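Local coordinates for protein NADP-dependent alcohol dehydrogenase 6 (Saccharomyces cerevisiae, PDB 1PIW) that reduces a broad range of aromatic and aliphatic aldehydes to primary alcohols with NADPH, as a zinc-containing medium-chain alcohol dehydrogenase, at residues A[60-68]-A[117-125]. Numbering follows the deposited sequence.
Sequences MKMPLVVGH and FVTTYSQPY. With ZN (zinc ion), chain D.
Tyr121 lies beside His68, a ligand of the catalytic zinc, within the GroES-like domain of this medium-chain dehydrogenase. The two rings meet obliquely, with centroids 5.0 Å apart and planes inclined at 32°; Tyr121 OH sits over one face of the imidazole, toward its rim. Val66 CG1, anti to its backbone nitrogen (chi1 179°), sits over one face of the phenol ring, offset toward its rim, in a CH-pi contact 3.7 Å from the ring centroid and 27° off the normal. No hydrogen bond joins 60-68 to 117-125, and the phenol hydroxyl has a weak one to Asp49 of helix 47-53. Were Tyr121 replaced by alanine, the His68 imidazole and Val66 CG1 would probably lose their aromatic neighbour, opening a gap beside the zinc ligand. Farther along, the Ser122 side chain lies between those of Met60 and Leu64, its CB approaching Met60 SD at 4.0 Å in an ordinary van der Waals contact. At the other end, Thr120 CB packs on His68 CB at 3.6 Å, while Thr120 OG1 bonds to Gly94 O. With Cys46 and Cys163 as co-ligands, His68 NE2 binds zinc at 2.2 Å.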
ATOM      1  N   MET A  60       4.259 -16.072 -27.301  1.00 46.85           N
ATOM      2  CA  MET A  60       4.859 -14.947 -28.011  1.00 45.96           C
ATOM      3  C   MET A  60       5.170 -15.283 -29.466  1.00 45.40           C
ATOM      4  O   MET A  60       5.676 -16.356 -29.761  1.00 47.11           O
ATOM      5  CB  MET A  60       6.169 -14.550 -27.338  1.00 46.03           C
ATOM      6  CG  MET A  60       6.057 -14.244 -25.876  1.00 45.03           C
ATOM      7  SD  MET A  60       5.058 -12.799 -25.679  1.00 42.94           S
ATOM      8  CE  MET A  60       3.946 -13.289 -24.319  1.00 43.70           C
ATOM      9  N   LYS A  61       4.894 -14.353 -30.369  1.00 43.98           N
ATOM     10  CA  LYS A  61       5.171 -14.562 -31.780  1.00 43.20           C
ATOM     11  C   LYS A  61       6.664 -14.817 -31.971  1.00 42.59           C
ATOM     12  O   LYS A  61       7.491 -14.112 -31.399  1.00 43.52           O
ATOM     13  CB  LYS A  61       4.743 -13.321 -32.563  1.00 45.19           C
ATOM     14  CG  LYS A  61       5.200 -13.272 -34.011  1.00 46.14           C
ATOM     15  CD  LYS A  61       4.662 -12.016 -34.681  1.00 47.67           C
ATOM     16  CE  LYS A  61       5.199 -11.844 -36.099  1.00 49.41           C
ATOM     17  NZ  LYS A  61       4.640 -10.614 -36.736  1.00 47.64           N
ATOM     18  N   MET A  62       7.008 -15.826 -32.769  1.00 41.55           N
ATOM     19  CA  MET A  62       8.411 -16.166 -33.034  1.00 39.07           C
ATOM     20  C   MET A  62       8.776 -15.779 -34.464  1.00 38.40           C
ATOM     21  O   MET A  62       7.912 -15.686 -35.321  1.00 38.59           O
ATOM     22  CB  MET A  62       8.636 -17.665 -32.847  1.00 35.97           C
ATOM     23  CG  MET A  62       9.640 -18.025 -31.777  1.00 33.76           C
ATOM     24  SD  MET A  62       9.108 -17.508 -30.160  1.00 30.75           S
ATOM     25  CE  MET A  62       8.455 -18.958 -29.477  1.00 35.65           C
ATOM     26  N   PRO A  63      10.057 -15.516 -34.735  1.00 38.74           N
ATOM     27  CA  PRO A  63      11.201 -15.546 -33.821  1.00 39.75           C
ATOM     28  C   PRO A  63      11.096 -14.402 -32.813  1.00 39.62           C
ATOM     29  O   PRO A  63      10.228 -13.533 -32.915  1.00 40.58           O
ATOM     30  CB  PRO A  63      12.408 -15.354 -34.751  1.00 40.92           C
ATOM     31  CG  PRO A  63      11.897 -15.735 -36.109  1.00 40.67           C
ATOM     32  CD  PRO A  63      10.494 -15.197 -36.103  1.00 39.66           C
ATOM     33  N   LEU A  64      12.002 -14.391 -31.850  1.00 37.91           N
ATOM     34  CA  LEU A  64      11.979 -13.351 -30.858  1.00 36.33           C
ATOM     35  C   LEU A  64      13.342 -13.028 -30.293  1.00 36.34           C
ATOM     36  O   LEU A  64      14.018 -13.887 -29.735  1.00 36.88           O
ATOM     37  CB  LEU A  64      11.049 -13.744 -29.717  1.00 34.55           C
ATOM     38  CG  LEU A  64      11.034 -12.757 -28.548  1.00 34.82           C
ATOM     39  CD1 LEU A  64      10.655 -11.372 -29.042  1.00 32.42           C
ATOM     40  CD2 LEU A  64      10.061 -13.239 -27.488  1.00 34.47           C
ATOM     41  N   VAL A  65      13.760 -11.786 -30.452  1.00 35.71           N
ATOM     42  CA  VAL A  65      15.020 -11.387 -29.875  1.00 37.49           C
ATOM     43  C   VAL A  65      14.684 -10.787 -28.501  1.00 39.59           C
ATOM     44  O   VAL A  65      13.823  -9.925 -28.371  1.00 40.61           O
ATOM     45  CB  VAL A  65      15.731 -10.368 -30.752  1.00 36.07           C
ATOM     46  CG1 VAL A  65      16.993  -9.870 -30.049  1.00 34.09           C
ATOM     47  CG2 VAL A  65      16.059 -11.004 -32.087  1.00 33.34           C
ATOM     48  N   VAL A  66      15.361 -11.259 -27.469  1.00 40.95           N
ATOM     49  CA  VAL A  66      15.093 -10.799 -26.123  1.00 41.32           C
ATOM     50  C   VAL A  66      16.269  -9.986 -25.581  1.00 41.87           C
ATOM     51  O   VAL A  66      17.226  -9.715 -26.307  1.00 43.22           O
ATOM     52  CB  VAL A  66      14.784 -12.031 -25.260  1.00 41.43           C
ATOM     53  CG1 VAL A  66      14.522 -11.661 -23.841  1.00 44.43           C
ATOM     54  CG2 VAL A  66      13.574 -12.709 -25.822  1.00 41.60           C
ATOM     55  N   GLY A  67      16.197  -9.581 -24.320  1.00 40.60           N
ATOM     56  CA  GLY A  67      17.268  -8.803 -23.735  1.00 39.43           C
ATOM     57  C   GLY A  67      16.862  -7.354 -23.770  1.00 39.04           C
ATOM     58  O   GLY A  67      16.531  -6.851 -24.841  1.00 39.82           O
ATOM     59  N   HIS A  68      16.875  -6.685 -22.617  1.00 37.48           N
ATOM     60  CA  HIS A  68      16.472  -5.294 -22.566  1.00 35.79           C
ATOM     61  C   HIS A  68      17.226  -4.456 -21.534  1.00 36.90           C
ATOM     62  O   HIS A  68      16.654  -3.651 -20.792  1.00 37.13           O
ATOM     63  CB  HIS A  68      14.952  -5.199 -22.362  1.00 35.84           C
ATOM     64  CG  HIS A  68      14.454  -5.809 -21.084  1.00 38.06           C
ATOM     65  ND1 HIS A  68      13.113  -6.020 -20.838  1.00 36.99           N
ATOM     66  CD2 HIS A  68      15.110  -6.217 -19.968  1.00 38.64           C
ATOM     67  CE1 HIS A  68      12.966  -6.527 -19.626  1.00 36.37           C
ATOM     68  NE2 HIS A  68      14.161  -6.655 -19.077  1.00 35.17           N
ATOM     69  N   PHE A 117       1.964   2.346 -23.327  1.00 38.92           N
ATOM     70  CA  PHE A 117       3.239   1.759 -22.929  1.00 36.87           C
ATOM     71  C   PHE A 117       3.678   0.653 -23.873  1.00 35.18           C
ATOM     72  O   PHE A 117       2.848  -0.116 -24.354  1.00 35.82           O
ATOM     73  CB  PHE A 117       3.115   1.194 -21.506  1.00 36.18           C
ATOM     74  CG  PHE A 117       4.272   0.317 -21.088  1.00 33.82           C
ATOM     75  CD1 PHE A 117       5.345   0.844 -20.394  1.00 31.23           C
ATOM     76  CD2 PHE A 117       4.270  -1.045 -21.382  1.00 32.82           C
ATOM     77  CE1 PHE A 117       6.389   0.035 -19.995  1.00 30.11           C
ATOM     78  CE2 PHE A 117       5.313  -1.860 -20.984  1.00 30.87           C
ATOM     79  CZ  PHE A 117       6.374  -1.317 -20.288  1.00 30.37           C
ATOM     80  N   VAL A 118       4.983   0.571 -24.124  1.00 32.86           N
ATOM     81  CA  VAL A 118       5.523  -0.469 -25.003  1.00 32.78           C
ATOM     82  C   VAL A 118       6.867  -1.020 -24.531  1.00 31.33           C
ATOM     83  O   VAL A 118       7.844  -0.289 -24.391  1.00 29.08           O
ATOM     84  CB  VAL A 118       5.703   0.026 -26.442  1.00 31.22           C
ATOM     85  CG1 VAL A 118       6.063  -1.136 -27.332  1.00 30.15           C
ATOM     86  CG2 VAL A 118       4.441   0.668 -26.919  1.00 33.63           C
ATOM     87  N   THR A 119       6.919  -2.325 -24.315  1.00 29.85           N
ATOM     88  CA  THR A 119       8.139  -2.919 -23.841  1.00 31.07           C
ATOM     89  C   THR A 119       9.114  -3.208 -24.974  1.00 31.08           C
ATOM     90  O   THR A 119       8.716  -3.469 -26.101  1.00 32.30           O
ATOM     91  CB  THR A 119       7.826  -4.183 -23.039  1.00 32.18           C
ATOM     92  OG1 THR A 119       9.046  -4.845 -22.674  1.00 35.12           O
ATOM     93  CG2 THR A 119       6.944  -5.108 -23.858  1.00 34.50           C
ATOM     94  N   THR A 120      10.401  -3.139 -24.644  1.00 31.71           N
ATOM     95  CA  THR A 120      11.506  -3.355 -25.569  1.00 32.18           C
ATOM     96  C   THR A 120      11.370  -4.500 -26.549  1.00 33.65           C
ATOM     97  O   THR A 120      11.776  -4.363 -27.700  1.00 34.74           O
ATOM     98  CB  THR A 120      12.813  -3.528 -24.793  1.00 31.59           C
ATOM     99  OG1 THR A 120      13.136  -2.286 -24.150  1.00 29.84           O
ATOM    100  CG2 THR A 120      13.948  -3.962 -25.720  1.00 28.18           C
ATOM    101  N   TYR A 121      10.829  -5.628 -26.100  1.00 35.64           N
ATOM    102  CA  TYR A 121      10.631  -6.782 -26.977  1.00 36.95           C
ATOM    103  C   TYR A 121       9.328  -7.503 -26.669  1.00 38.69           C
ATOM    104  O   TYR A 121       8.778  -7.375 -25.578  1.00 39.63           O
ATOM    105  CB  TYR A 121      11.796  -7.775 -26.860  1.00 35.40           C
ATOM    106  CG  TYR A 121      12.080  -8.281 -25.454  1.00 35.86           C
ATOM    107  CD1 TYR A 121      13.159  -7.781 -24.714  1.00 36.55           C
ATOM    108  CD2 TYR A 121      11.275  -9.250 -24.862  1.00 32.70           C
ATOM    109  CE1 TYR A 121      13.424  -8.230 -23.422  1.00 32.74           C
ATOM    110  CE2 TYR A 121      11.533  -9.706 -23.570  1.00 31.89           C
ATOM    111  CZ  TYR A 121      12.607  -9.190 -22.856  1.00 32.70           C
ATOM    112  OH  TYR A 121      12.846  -9.621 -21.567  1.00 30.44           O
ATOM    113  N   SER A 122       8.824  -8.240 -27.648  1.00 40.95           N
ATOM    114  CA  SER A 122       7.599  -9.022 -27.480  1.00 43.76           C
ATOM    115  C   SER A 122       6.295  -8.275 -27.391  1.00 43.83           C
ATOM    116  O   SER A 122       5.333  -8.797 -26.825  1.00 44.75           O
ATOM    117  CB  SER A 122       7.704  -9.905 -26.242  1.00 45.18           C
ATOM    118  OG  SER A 122       8.658 -10.928 -26.450  1.00 51.44           O
ATOM    119  N   GLN A 123       6.257  -7.056 -27.916  1.00 43.60           N
ATOM    120  CA  GLN A 123       5.028  -6.270 -27.903  1.00 41.00           C
ATOM    121  C   GLN A 123       4.880  -5.614 -29.252  1.00 40.82           C
ATOM    122  O   GLN A 123       5.864  -5.194 -29.871  1.00 39.28           O
ATOM    123  CB  GLN A 123       5.042  -5.179 -26.818  1.00 39.67           C
ATOM    124  CG  GLN A 123       3.648  -4.572 -26.556  1.00 38.85           C
ATOM    125  CD  GLN A 123       3.604  -3.561 -25.404  1.00 36.82           C
ATOM    126  OE1 GLN A 123       4.318  -3.693 -24.416  1.00 38.65           O
ATOM    127  NE2 GLN A 123       2.742  -2.564 -25.528  1.00 33.27           N
ATOM    128  N   PRO A 124       3.648  -5.561 -29.757  1.00 41.09           N
ATOM    129  CA  PRO A 124       3.480  -4.918 -31.058  1.00 40.92           C
ATOM    130  C   PRO A 124       3.231  -3.420 -30.829  1.00 41.26           C
ATOM    131  O   PRO A 124       2.617  -3.026 -29.834  1.00 37.89           O
ATOM    132  CB  PRO A 124       2.271  -5.641 -31.632  1.00 39.61           C
ATOM    133  CG  PRO A 124       1.442  -5.906 -30.409  1.00 37.89           C
ATOM    134  CD  PRO A 124       2.463  -6.365 -29.401  1.00 38.98           C
ATOM    135  N   TYR A 125       3.749  -2.587 -31.723  1.00 42.82           N
ATOM    136  CA  TYR A 125       3.532  -1.156 -31.602  1.00 44.34           C
ATOM    137  C   TYR A 125       2.172  -0.929 -32.224  1.00 46.16           C
ATOM    138  O   TYR A 125       1.477  -1.882 -32.575  1.00 46.41           O
ATOM    139  CB  TYR A 125       4.554  -0.367 -32.411  1.00 43.27           C
ATOM    140  CG  TYR A 125       5.929  -0.252 -31.810  1.00 40.46           C
ATOM    141  CD1 TYR A 125       6.892  -1.232 -32.019  1.00 38.41           C
ATOM    142  CD2 TYR A 125       6.291   0.882 -31.100  1.00 38.94           C
ATOM    143  CE1 TYR A 125       8.178  -1.070 -31.547  1.00 37.21           C
ATOM    144  CE2 TYR A 125       7.569   1.048 -30.627  1.00 37.62           C
ATOM    145  CZ  TYR A 125       8.505   0.077 -30.857  1.00 37.13           C
ATOM    146  OH  TYR A 125       9.787   0.290 -30.426  1.00 40.52           O
TER
HETATM  147 ZN    ZN D1502      13.680  -6.536 -16.880  1.00 32.26          ZN